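Cellulase (glycosyl hydrolase family 5) (Bacteroides ovatus, PDB 3ZMR) hydrolyses internal beta-1,4-glucosidic linkages of xyloglucan with retention of configuration, releasing xyloglucan oligosaccharides. Local coordinates at residues Ala176-Phe181 and Glu238-Gln243; Ile213-Glu218 and Lys242-Arg247; Val287-Val292 and Pro323-Gln328. One frame throughout, in Å; residues are numbered along the deposited sequence.

Contact 1 (Ala176-Phe181 and Glu238-Gln243); sequences AYSHQF and EAMWKQ
The terminal methyl of Met240 carries this contact, touching three side chains of the loop 176-181. Met240 CE lies 3.3 Å from Ser178 OG, 3.8 Å from Tyr177 CB and 4.2 Å from Phe181 CZ. The first two side-chain torsions project the chain away from its helix, and the turn at the sulfur (chi3 74°) then swings CE in among Ser178, Tyr177 and Phe181. The methyl meets the Tyr177 and Phe181 rings obliquely, while the Met240 and Phe181 side chains cross at roughly a right angle. In the TIM barrel of this GH5 enzyme, the loop follows the second barrel strand, 170-173, and Met240 belongs to helix 227-248, which follows the third, 210-214. A type I turn from Tyr177 to Gln180, closed by Gln180 N to Tyr177 O at 2.9 Å, folds the loop back on itself. Ser178 CA consequently sits 3.6 Å above one face of the Phe181 ring, toward its rim. Ser178 OG borders the methyl but is hydrogen-bonded to Glu218 and Arg236, so the hydroxyl already has polar partners and meets Met240 only by packing.

Contact 2 (Ile213-Glu218 and Lys242-Arg247); sequences INIHWE and KQIALR. With XYS (alpha-D-xylopyranose), chain C; GLC (alpha-D-glucopyranose), chain L; BGC (beta-D-glucopyranose), chain B.
The His216 ring is gripped at two edges, both partners lying near its plane. At one, Asn214 ND2 donates to His216 ND1 over 3.1 Å, only 1° out of the imidazole plane. At the other, His216 NE2 donates to O3 of the bound glucose, whose alpha and beta forms overlap: 2.9 Å to GLC O3 and 3.0 Å to BGC O3. Trp217 instead offers a face, with C2 of the xylose 3.4 Å above the indole plane and over its centre, a sugar-aromatic platform. Ile244 of helix 227-248 packs against Ile213 of strand 210-214 and Ile215 two residues on, closing one beta-alpha unit of the TIM barrel. Its CD1 lies 3.8 Å from Ile215 CG1, the two side chains meeting at a slant. Its CG2 branch reaches Ile213 CD1 at 4.0 Å, these two side chains running past each other in opposite senses. Ile213 takes chi1 58°, with CG1 wedged between the backbone N and carbonyl carbon, and this extends CD1 to the helix. Chemically, the segment separates its tasks: isoleucines bury against the helix, whereas Asn214, by donating to ND1, probably fixes the ring's rotation, consistent with NE2 carrying the proton given to sugar O3.

Contact 3 (Val287-Val292 and Pro323-Gln328); sequences VFVNTV and PLDIVQ
Asp325 OD1 is held by two groups and also packs against the helix: it accepts from Ile326 N at 2.8 Å, forms a salt bridge with Arg293, and lies 3.7 Å from Val289 CG1. The Ile326 bond is bent (145°) and meets the oxygen on its anti side, 34° out of the carboxylate plane. With CG anti to the backbone N (chi1 -161°), the carboxylate turns toward helix 275-293, where Arg293 ends the same helix that carries Val289. Val289 spreads its two methyls along the loop. CG1 meets both Asp325 OD1 and the carbonyl Leu324 O, the latter again at 3.7 Å, while CG2 rests on Pro323 CB at 4.1 Å; the valine crosses both the proline and the aspartate at about a right angle. In the TIM barrel, helix 275-293 follows the fourth strand, 255-258, and the loop 323-328 leads into the sixth, 331-337. Val289 also touches Val306 on the intervening fifth strand, so it lies between sheet and loop. The loop backbone is tied to the helix as well, since Leu324 N bonds to Gln286 OE1. Tyr94, soon after strand 85-91, touches Leu324 and bonds to Asn290. Within the helix, Val287 O accepts Thr291 OG1 at 2.7 Å and Thr291 N at 3.0 Å from opposite faces of its carbonyl plane, fixing the threonine hydroxyl against its own helix.

Contacts 1 and 2, centres about 6 Å apart, share Lys242 and Gln243. Glu218 joins them, OE2 lying 2.7 Å from Ser178 OG and OE1 2.7 Å from Tyr177 N. Contact 3 is centred about 19 Å from contact 1 and 15 Å from contact 2. It touches both through Lys242 N and Thr291 CG2 (3.3 Å), and contact 1 also where Trp241 CE2 lies 3.6 Å from Phe288 CD1. Contact 2 contains two sugar-binding residues, His216 and Trp217, and its Ile215 side chain is about 12 Å from that of Glu262, the probable proton donor. The Tyr177 side chain is about 14 Å from the bound glucose; contact 3 lies away from the substrate-binding and catalytic residues.

Contact 1 (Ala176-Phe181 and Glu238-Gln243)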
loop_
_atom_site.group_PDB
_atom_site.type_symbol
_atom_site.label_atom_id
_atom_site.label_comp_id
_atom_site.label_asym_id
_atom_site.label_seq_id
_atom_site.Cartn_x
_atom_site.Cartn_y
_atom_site.Cartn_z
ATOM N N ALA A 176 8.194 2.580 -13.190
ATOM C CA ALA A 176 9.495 3.043 -12.733
ATOM C C ALA A 176 9.671 4.439 -13.349
ATOM O O ALA A 176 9.155 4.731 -14.444
ATOM C CB ALA A 176 10.596 2.139 -13.269
ATOM N N TYR A 177 10.403 5.277 -12.617
ATOM C CA TYR A 177 10.743 6.645 -13.047
ATOM C C TYR A 177 12.215 6.995 -12.901
ATOM O O TYR A 177 12.692 7.910 -13.583
ATOM C CB TYR A 177 9.922 7.671 -12.252
ATOM C CG TYR A 177 8.427 7.560 -12.360
ATOM C CD1 TYR A 177 7.703 6.746 -11.488
ATOM C CD2 TYR A 177 7.728 8.240 -13.358
ATOM C CE1 TYR A 177 6.310 6.676 -11.586
ATOM C CE2 TYR A 177 6.357 8.164 -13.471
ATOM C CZ TYR A 177 5.654 7.379 -12.604
ATOM O OH TYR A 177 4.280 7.380 -12.755
ATOM N N SER A 178 12.906 6.309 -11.994
ATOM C CA SER A 178 14.256 6.690 -11.569
ATOM C C SER A 178 15.358 6.368 -12.591
ATOM O O SER A 178 16.518 6.777 -12.427
ATOM C CB SER A 178 14.607 6.095 -10.211
ATOM O OG SER A 178 13.740 6.651 -9.220
ATOM N N HIS A 179 14.966 5.681 -13.651
ATOM C CA HIS A 179 15.810 5.470 -14.826
ATOM C C HIS A 179 15.595 6.534 -15.897
ATOM O O HIS A 179 16.206 6.496 -16.973
ATOM C CB HIS A 179 15.575 4.084 -15.418
ATOM C CG HIS A 179 14.185 3.846 -15.908
ATOM N ND1 HIS A 179 13.077 4.413 -15.310
ATOM C CD2 HIS A 179 13.716 3.027 -16.883
ATOM C CE1 HIS A 179 11.993 3.994 -15.938
ATOM N NE2 HIS A 179 12.349 3.143 -16.889
ATOM N N GLN A 180 14.735 7.505 -15.591
ATOM C CA GLN A 180 14.282 8.519 -16.563
ATOM C C GLN A 180 14.355 9.937 -15.977
ATOM O O GLN A 180 13.529 10.807 -16.322
ATOM C CB GLN A 180 12.874 8.206 -17.084
ATOM C CG GLN A 180 12.791 6.886 -17.822
ATOM C CD GLN A 180 13.363 6.955 -19.229
ATOM O OE1 GLN A 180 13.421 8.016 -19.853
ATOM N NE2 GLN A 180 13.785 5.814 -19.745
ATOM N N PHE A 181 15.309 10.160 -15.071
ATOM C CA PHE A 181 15.523 11.500 -14.534
ATOM C C PHE A 181 16.240 12.386 -15.565
ATOM O O PHE A 181 17.189 11.980 -16.222
ATOM C CB PHE A 181 16.335 11.463 -13.241
ATOM C CG PHE A 181 15.628 10.876 -12.053
ATOM C CD1 PHE A 181 14.294 11.142 -11.774
ATOM C CD2 PHE A 181 16.342 10.118 -11.146
ATOM C CE1 PHE A 181 13.702 10.582 -10.649
ATOM C CE2 PHE A 181 15.773 9.592 -9.994
ATOM C CZ PHE A 181 14.432 9.841 -9.740
ATOM N N GLU A 238 8.580 12.137 -1.794
ATOM C CA GLU A 238 7.784 13.353 -1.995
ATOM C C GLU A 238 8.060 14.014 -3.341
ATOM O O GLU A 238 7.150 14.410 -4.069
ATOM C CB GLU A 238 8.036 14.366 -0.856
ATOM C CG GLU A 238 7.299 15.680 -1.076
ATOM C CD GLU A 238 7.488 16.709 0.025
ATOM O OE1 GLU A 238 8.485 16.650 0.749
ATOM O OE2 GLU A 238 6.610 17.587 0.154
ATOM N N ALA A 239 9.347 14.170 -3.673
ATOM C CA ALA A 239 9.720 14.884 -4.898
ATOM C C ALA A 239 9.171 14.174 -6.125
ATOM O O ALA A 239 8.698 14.809 -7.070
ATOM C CB ALA A 239 11.224 15.032 -5.009
ATOM N N MET A 240 9.196 12.845 -6.084
ATOM C CA MET A 240 8.715 12.039 -7.191
ATOM C C MET A 240 7.201 12.088 -7.266
ATOM O O MET A 240 6.616 12.398 -8.323
ATOM C CB MET A 240 9.234 10.594 -7.080
ATOM C CG MET A 240 10.759 10.491 -7.224
ATOM S SD MET A 240 11.337 8.800 -7.050
ATOM C CE MET A 240 10.808 8.100 -8.601
ATOM N N TRP A 241 6.539 11.843 -6.128
ATOM C CA TRP A 241 5.067 11.871 -6.131
ATOM C C TRP A 241 4.459 13.242 -6.426
ATOM O O TRP A 241 3.373 13.329 -7.005
ATOM C CB TRP A 241 4.447 11.288 -4.850
ATOM C CG TRP A 241 4.197 9.816 -5.009
ATOM C CD1 TRP A 241 4.855 8.786 -4.386
ATOM C CD2 TRP A 241 3.245 9.210 -5.888
ATOM N NE1 TRP A 241 4.393 7.576 -4.856
ATOM C CE2 TRP A 241 3.415 7.800 -5.787
ATOM C CE3 TRP A 241 2.317 9.711 -6.810
ATOM C CZ2 TRP A 241 2.652 6.898 -6.535
ATOM C CZ3 TRP A 241 1.542 8.808 -7.520
ATOM C CH2 TRP A 241 1.729 7.431 -7.396
ATOM N N LYS A 242 5.166 14.315 -6.059
ATOM C CA LYS A 242 4.664 15.638 -6.389
ATOM C C LYS A 242 4.504 15.791 -7.916
ATOM O O LYS A 242 3.498 16.297 -8.440
ATOM C CB LYS A 242 5.536 16.731 -5.785
ATOM C CG LYS A 242 4.992 18.122 -6.035
ATOM C CD LYS A 242 5.840 19.171 -5.310
ATOM C CE LYS A 242 5.283 20.551 -5.615
ATOM N NZ LYS A 242 6.098 21.652 -5.050
ATOM N N GLN A 243 5.528 15.337 -8.642
ATOM C CA GLN A 243 5.496 15.399 -10.090
ATOM C C GLN A 243 4.398 14.556 -10.710
ATOM O O GLN A 243 3.676 14.975 -11.627
ATOM C CB GLN A 243 6.822 14.949 -10.681
ATOM C CG GLN A 243 7.953 15.921 -10.363
ATOM C CD GLN A 243 9.281 15.335 -10.751
ATOM O OE1 GLN A 243 9.689 15.387 -11.919
ATOM N NE2 GLN A 243 9.949 14.750 -9.782
#

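Contact 2 (Ile213-Glu218 and Lys242-Arg247)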
loop_
_atom_site.group_PDB
_atom_site.type_symbol
_atom_site.label_atom_id
_atom_site.label_comp_id
_atom_site.label_asym_id
_atom_site.label_seq_id
_atom_site.Cartn_x
_atom_site.Cartn_y
_atom_site.Cartn_z
ATOM N N ILE A 213 -1.711 3.348 -10.823
ATOM C CA ILE A 213 -0.273 3.558 -11.089
ATOM C C ILE A 213 0.474 3.653 -9.768
ATOM O O ILE A 213 -0.061 4.177 -8.782
ATOM C CB ILE A 213 0.010 4.787 -11.967
ATOM C CG1 ILE A 213 -0.542 6.076 -11.357
ATOM C CG2 ILE A 213 -0.532 4.548 -13.372
ATOM C CD1 ILE A 213 -0.149 7.323 -12.125
ATOM N N ASN A 214 1.700 3.165 -9.732
ATOM C CA ASN A 214 2.525 3.213 -8.541
ATOM C C ASN A 214 3.915 3.770 -8.844
ATOM O O ASN A 214 4.192 4.245 -9.948
ATOM C CB ASN A 214 2.571 1.859 -7.849
ATOM C CG ASN A 214 3.521 0.874 -8.502
ATOM O OD1 ASN A 214 4.143 1.157 -9.531
ATOM N ND2 ASN A 214 3.578 -0.318 -7.952
ATOM N N ILE A 215 4.763 3.780 -7.825
ATOM C CA ILE A 215 6.229 3.770 -8.014
ATOM C C ILE A 215 6.672 2.382 -7.527
ATOM O O ILE A 215 6.461 2.017 -6.381
ATOM C CB ILE A 215 6.961 4.884 -7.243
ATOM C CG1 ILE A 215 6.486 6.275 -7.666
ATOM C CG2 ILE A 215 8.464 4.732 -7.501
ATOM C CD1 ILE A 215 7.095 7.372 -6.824
ATOM N N HIS A 216 7.283 1.595 -8.410
ATOM C CA HIS A 216 7.534 0.191 -8.135
ATOM C C HIS A 216 8.949 0.043 -7.556
ATOM O O HIS A 216 9.563 1.029 -7.128
ATOM C CB HIS A 216 7.350 -0.626 -9.422
ATOM C CG HIS A 216 6.932 -2.053 -9.215
ATOM N ND1 HIS A 216 5.682 -2.384 -8.768
ATOM C CD2 HIS A 216 7.586 -3.231 -9.430
ATOM C CE1 HIS A 216 5.562 -3.704 -8.724
ATOM N NE2 HIS A 216 6.707 -4.246 -9.141
ATOM N N TRP A 217 9.475 -1.172 -7.571
ATOM C CA TRP A 217 10.777 -1.502 -6.980
ATOM C C TRP A 217 11.923 -0.647 -7.541
ATOM O O TRP A 217 12.695 -0.057 -6.803
ATOM C CB TRP A 217 11.057 -2.983 -7.266
ATOM C CG TRP A 217 12.432 -3.453 -6.878
ATOM C CD1 TRP A 217 12.950 -3.626 -5.605
ATOM C CD2 TRP A 217 13.492 -3.803 -7.789
ATOM N NE1 TRP A 217 14.266 -4.056 -5.682
ATOM C CE2 TRP A 217 14.605 -4.197 -7.002
ATOM C CE3 TRP A 217 13.586 -3.876 -9.188
ATOM C CZ2 TRP A 217 15.784 -4.646 -7.569
ATOM C CZ3 TRP A 217 14.782 -4.313 -9.745
ATOM C CH2 TRP A 217 15.846 -4.680 -8.949
ATOM N N GLU A 218 12.024 -0.621 -8.863
ATOM C CA GLU A 218 13.028 0.169 -9.610
ATOM C C GLU A 218 14.425 0.239 -8.951
ATOM O O GLU A 218 15.009 1.303 -8.747
ATOM C CB GLU A 218 12.511 1.537 -10.014
ATOM C CG GLU A 218 12.131 2.470 -8.891
ATOM C CD GLU A 218 11.925 3.904 -9.357
ATOM O OE1 GLU A 218 11.701 4.116 -10.568
ATOM O OE2 GLU A 218 11.975 4.810 -8.490
ATOM N N LYS A 242 5.166 14.315 -6.059
ATOM C CA LYS A 242 4.664 15.638 -6.389
ATOM C C LYS A 242 4.504 15.791 -7.916
ATOM O O LYS A 242 3.498 16.297 -8.440
ATOM C CB LYS A 242 5.536 16.731 -5.785
ATOM C CG LYS A 242 4.992 18.122 -6.035
ATOM C CD LYS A 242 5.840 19.171 -5.310
ATOM C CE LYS A 242 5.283 20.551 -5.615
ATOM N NZ LYS A 242 6.098 21.652 -5.050
ATOM N N GLN A 243 5.528 15.337 -8.642
ATOM C CA GLN A 243 5.496 15.399 -10.090
ATOM C C GLN A 243 4.398 14.556 -10.710
ATOM O O GLN A 243 3.676 14.975 -11.627
ATOM C CB GLN A 243 6.822 14.949 -10.681
ATOM C CG GLN A 243 7.953 15.921 -10.363
ATOM C CD GLN A 243 9.281 15.335 -10.751
ATOM O OE1 GLN A 243 9.689 15.387 -11.919
ATOM N NE2 GLN A 243 9.949 14.750 -9.782
ATOM N N ILE A 244 4.315 13.320 -10.232
ATOM C CA ILE A 244 3.324 12.393 -10.786
ATOM C C ILE A 244 1.890 12.884 -10.473
ATOM O O ILE A 244 1.006 12.932 -11.354
ATOM C CB ILE A 244 3.524 10.985 -10.214
ATOM C CG1 ILE A 244 4.929 10.441 -10.549
ATOM C CG2 ILE A 244 2.427 10.041 -10.713
ATOM C CD1 ILE A 244 5.371 9.365 -9.579
ATOM N N ALA A 245 1.684 13.290 -9.211
ATOM C CA ALA A 245 0.378 13.818 -8.800
ATOM C C ALA A 245 -0.025 15.029 -9.616
ATOM O O ALA A 245 -1.175 15.148 -10.038
ATOM C CB ALA A 245 0.403 14.150 -7.317
ATOM N N LEU A 246 0.917 15.940 -9.863
ATOM C CA LEU A 246 0.594 17.127 -10.679
ATOM C C LEU A 246 0.272 16.761 -12.112
ATOM O O LEU A 246 -0.651 17.323 -12.718
ATOM C CB LEU A 246 1.713 18.167 -10.608
ATOM C CG LEU A 246 1.820 18.949 -9.271
ATOM C CD1 LEU A 246 3.075 19.800 -9.218
ATOM C CD2 LEU A 246 0.578 19.795 -9.035
ATOM N N ARG A 247 1.009 15.809 -12.671
ATOM C CA ARG A 247 0.728 15.422 -14.070
ATOM C C ARG A 247 -0.695 14.836 -14.208
ATOM O O ARG A 247 -1.388 15.099 -15.193
ATOM C CB ARG A 247 1.777 14.427 -14.605
ATOM C CG ARG A 247 1.430 13.812 -15.958
ATOM C CD ARG A 247 1.393 14.822 -17.075
ATOM N NE ARG A 247 2.724 15.230 -17.502
ATOM C CZ ARG A 247 3.300 14.896 -18.671
ATOM N NH1 ARG A 247 2.706 14.098 -19.533
ATOM N NH2 ARG A 247 4.514 15.359 -18.949
HETATM C C1 XYS C . 12.683 -7.199 -9.204
HETATM C C2 XYS C . 13.697 -7.538 -8.080
HETATM C C3 XYS C . 12.907 -8.147 -6.928
HETATM C C4 XYS C . 11.756 -7.253 -6.489
HETATM C C5 XYS C . 10.857 -6.810 -7.661
HETATM O O2 XYS C . 14.758 -8.466 -8.463
HETATM O O3 XYS C . 13.728 -8.391 -5.781
HETATM O O4 XYS C . 10.972 -7.978 -5.556
HETATM O O5 XYS C . 11.658 -6.313 -8.725
HETATM C C1 GLC L . 6.113 -8.957 -6.384
HETATM C C2 GLC L . 6.776 -7.802 -7.124
HETATM C C3 GLC L . 6.912 -8.086 -8.620
HETATM C C4 GLC L . 7.625 -9.435 -8.761
HETATM C C5 GLC L . 6.963 -10.497 -7.871
HETATM C C6 GLC L . 7.601 -11.880 -7.969
HETATM O O2 GLC L . 6.054 -6.628 -6.859
HETATM O O3 GLC L . 7.565 -7.001 -9.316
HETATM O O4 GLC L . 7.502 -9.793 -10.111
HETATM O O5 GLC L . 6.950 -10.074 -6.526
HETATM O O6 GLC L . 6.912 -12.577 -8.990
HETATM C C2 BGC B . 6.830 -7.692 -6.946
HETATM C C3 BGC B . 6.896 -8.093 -8.429
HETATM C C4 BGC B . 7.486 -9.485 -8.629
HETATM C C5 BGC B . 6.647 -10.396 -7.720
HETATM C C6 BGC B . 7.065 -11.848 -7.874
HETATM C C1 BGC B . 6.272 -8.738 -5.970
HETATM O O2 BGC B . 6.058 -6.498 -6.825
HETATM O O3 BGC B . 7.696 -7.118 -9.131
HETATM O O4 BGC B . 7.470 -9.839 -10.042
HETATM O O5 BGC B . 6.784 -10.021 -6.335
HETATM O O6 BGC B . 8.499 -11.888 -7.770
#

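Contact 3 (Val287-Val292 and Pro323-Gln328)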
loop_
_atom_site.group_PDB
_atom_site.type_symbol
_atom_site.label_atom_id
_atom_site.label_comp_id
_atom_site.label_asym_id
_atom_site.label_seq_id
_atom_site.Cartn_x
_atom_site.Cartn_y
_atom_site.Cartn_z
ATOM N N VAL A 287 3.925 10.052 3.896
ATOM C CA VAL A 287 4.546 10.977 2.963
ATOM C C VAL A 287 3.768 11.009 1.639
ATOM O O VAL A 287 3.481 12.065 1.075
ATOM C CB VAL A 287 6.028 10.657 2.700
ATOM C CG1 VAL A 287 6.592 11.535 1.586
ATOM C CG2 VAL A 287 6.841 10.858 3.977
ATOM N N PHE A 288 3.476 9.827 1.107
ATOM C CA PHE A 288 2.751 9.722 -0.140
ATOM C C PHE A 288 1.374 10.411 -0.040
ATOM O O PHE A 288 1.014 11.199 -0.884
ATOM C CB PHE A 288 2.621 8.240 -0.494
ATOM C CG PHE A 288 1.514 7.917 -1.480
ATOM C CD1 PHE A 288 1.524 8.365 -2.801
ATOM C CD2 PHE A 288 0.432 7.148 -1.059
ATOM C CE1 PHE A 288 0.482 8.046 -3.672
ATOM C CE2 PHE A 288 -0.584 6.811 -1.928
ATOM C CZ PHE A 288 -0.559 7.248 -3.229
ATOM N N VAL A 289 0.612 10.103 0.995
ATOM C CA VAL A 289 -0.715 10.713 1.150
ATOM C C VAL A 289 -0.594 12.257 1.252
ATOM O O VAL A 289 -1.310 12.992 0.568
ATOM C CB VAL A 289 -1.478 10.116 2.354
ATOM C CG1 VAL A 289 -2.750 10.895 2.668
ATOM C CG2 VAL A 289 -1.810 8.666 2.063
ATOM N N ASN A 290 0.313 12.712 2.105
ATOM C CA ASN A 290 0.554 14.146 2.295
ATOM C C ASN A 290 0.813 14.845 0.961
ATOM O O ASN A 290 0.267 15.889 0.683
ATOM C CB ASN A 290 1.774 14.393 3.184
ATOM C CG ASN A 290 1.559 14.023 4.624
ATOM O OD1 ASN A 290 0.430 13.752 5.075
ATOM N ND2 ASN A 290 2.673 14.027 5.376
ATOM N N THR A 291 1.700 14.244 0.167
ATOM C CA THR A 291 2.153 14.820 -1.089
ATOM C C THR A 291 1.005 14.943 -2.104
ATOM O O THR A 291 0.814 15.980 -2.708
ATOM C CB THR A 291 3.315 13.966 -1.679
ATOM O OG1 THR A 291 4.405 13.890 -0.738
ATOM C CG2 THR A 291 3.804 14.506 -3.031
ATOM N N VAL A 292 0.225 13.862 -2.254
ATOM C CA VAL A 292 -0.886 13.891 -3.202
ATOM C C VAL A 292 -1.921 14.933 -2.768
ATOM O O VAL A 292 -2.367 15.759 -3.567
ATOM C CB VAL A 292 -1.527 12.498 -3.356
ATOM C CG1 VAL A 292 -2.784 12.556 -4.225
ATOM C CG2 VAL A 292 -0.502 11.514 -3.932
ATOM N N PRO A 323 -2.762 5.913 7.493
ATOM C CA PRO A 323 -2.303 7.285 7.473
ATOM C C PRO A 323 -3.424 8.262 7.878
ATOM O O PRO A 323 -4.587 8.005 7.648
ATOM C CB PRO A 323 -1.914 7.521 6.012
ATOM C CG PRO A 323 -1.700 6.159 5.422
ATOM C CD PRO A 323 -2.682 5.290 6.163
ATOM N N LEU A 324 -3.010 9.408 8.418
ATOM C CA LEU A 324 -3.910 10.527 8.583
ATOM C C LEU A 324 -4.210 11.106 7.201
ATOM O O LEU A 324 -3.356 11.115 6.308
ATOM C CB LEU A 324 -3.276 11.635 9.452
ATOM C CG LEU A 324 -2.881 11.275 10.877
ATOM C CD1 LEU A 324 -2.141 12.462 11.504
ATOM C CD2 LEU A 324 -4.098 10.877 11.694
ATOM N N ASP A 325 -5.407 11.593 7.016
ATOM C CA ASP A 325 -5.827 12.128 5.719
ATOM C C ASP A 325 -6.733 13.360 5.964
ATOM O O ASP A 325 -7.231 13.582 7.072
ATOM C CB ASP A 325 -6.533 11.003 4.912
ATOM C CG ASP A 325 -6.625 11.273 3.396
ATOM O OD1 ASP A 325 -6.190 12.362 2.893
ATOM O OD2 ASP A 325 -7.094 10.343 2.688
ATOM N N ILE A 326 -6.947 14.130 4.901
ATOM C CA ILE A 326 -7.728 15.372 4.916
ATOM C C ILE A 326 -9.177 15.141 4.445
ATOM O O ILE A 326 -10.027 16.017 4.600
ATOM C CB ILE A 326 -7.068 16.442 3.996
ATOM C CG1 ILE A 326 -7.670 17.847 4.207
ATOM C CG2 ILE A 326 -7.156 16.024 2.508
ATOM C CD1 ILE A 326 -7.386 18.438 5.562
ATOM N N VAL A 327 -9.454 13.944 3.901
ATOM C CA VAL A 327 -10.783 13.490 3.485
ATOM C C VAL A 327 -11.039 12.155 4.155
ATOM O O VAL A 327 -10.096 11.440 4.510
ATOM C CB VAL A 327 -10.946 13.346 1.974
ATOM C CG1 VAL A 327 -11.062 14.707 1.314
ATOM C CG2 VAL A 327 -9.822 12.491 1.393
ATOM N N GLN A 328 -12.320 11.850 4.352
ATOM C CA GLN A 328 -12.731 10.614 5.005
ATOM C C GLN A 328 -12.882 9.482 3.970
ATOM O O GLN A 328 -13.436 9.681 2.878
ATOM C CB GLN A 328 -14.050 10.765 5.788
ATOM C CG GLN A 328 -13.997 11.752 6.949
ATOM C CD GLN A 328 -15.214 11.682 7.875
ATOM O OE1 GLN A 328 -15.397 10.703 8.602
ATOM N NE2 GLN A 328 -16.024 12.730 7.872
#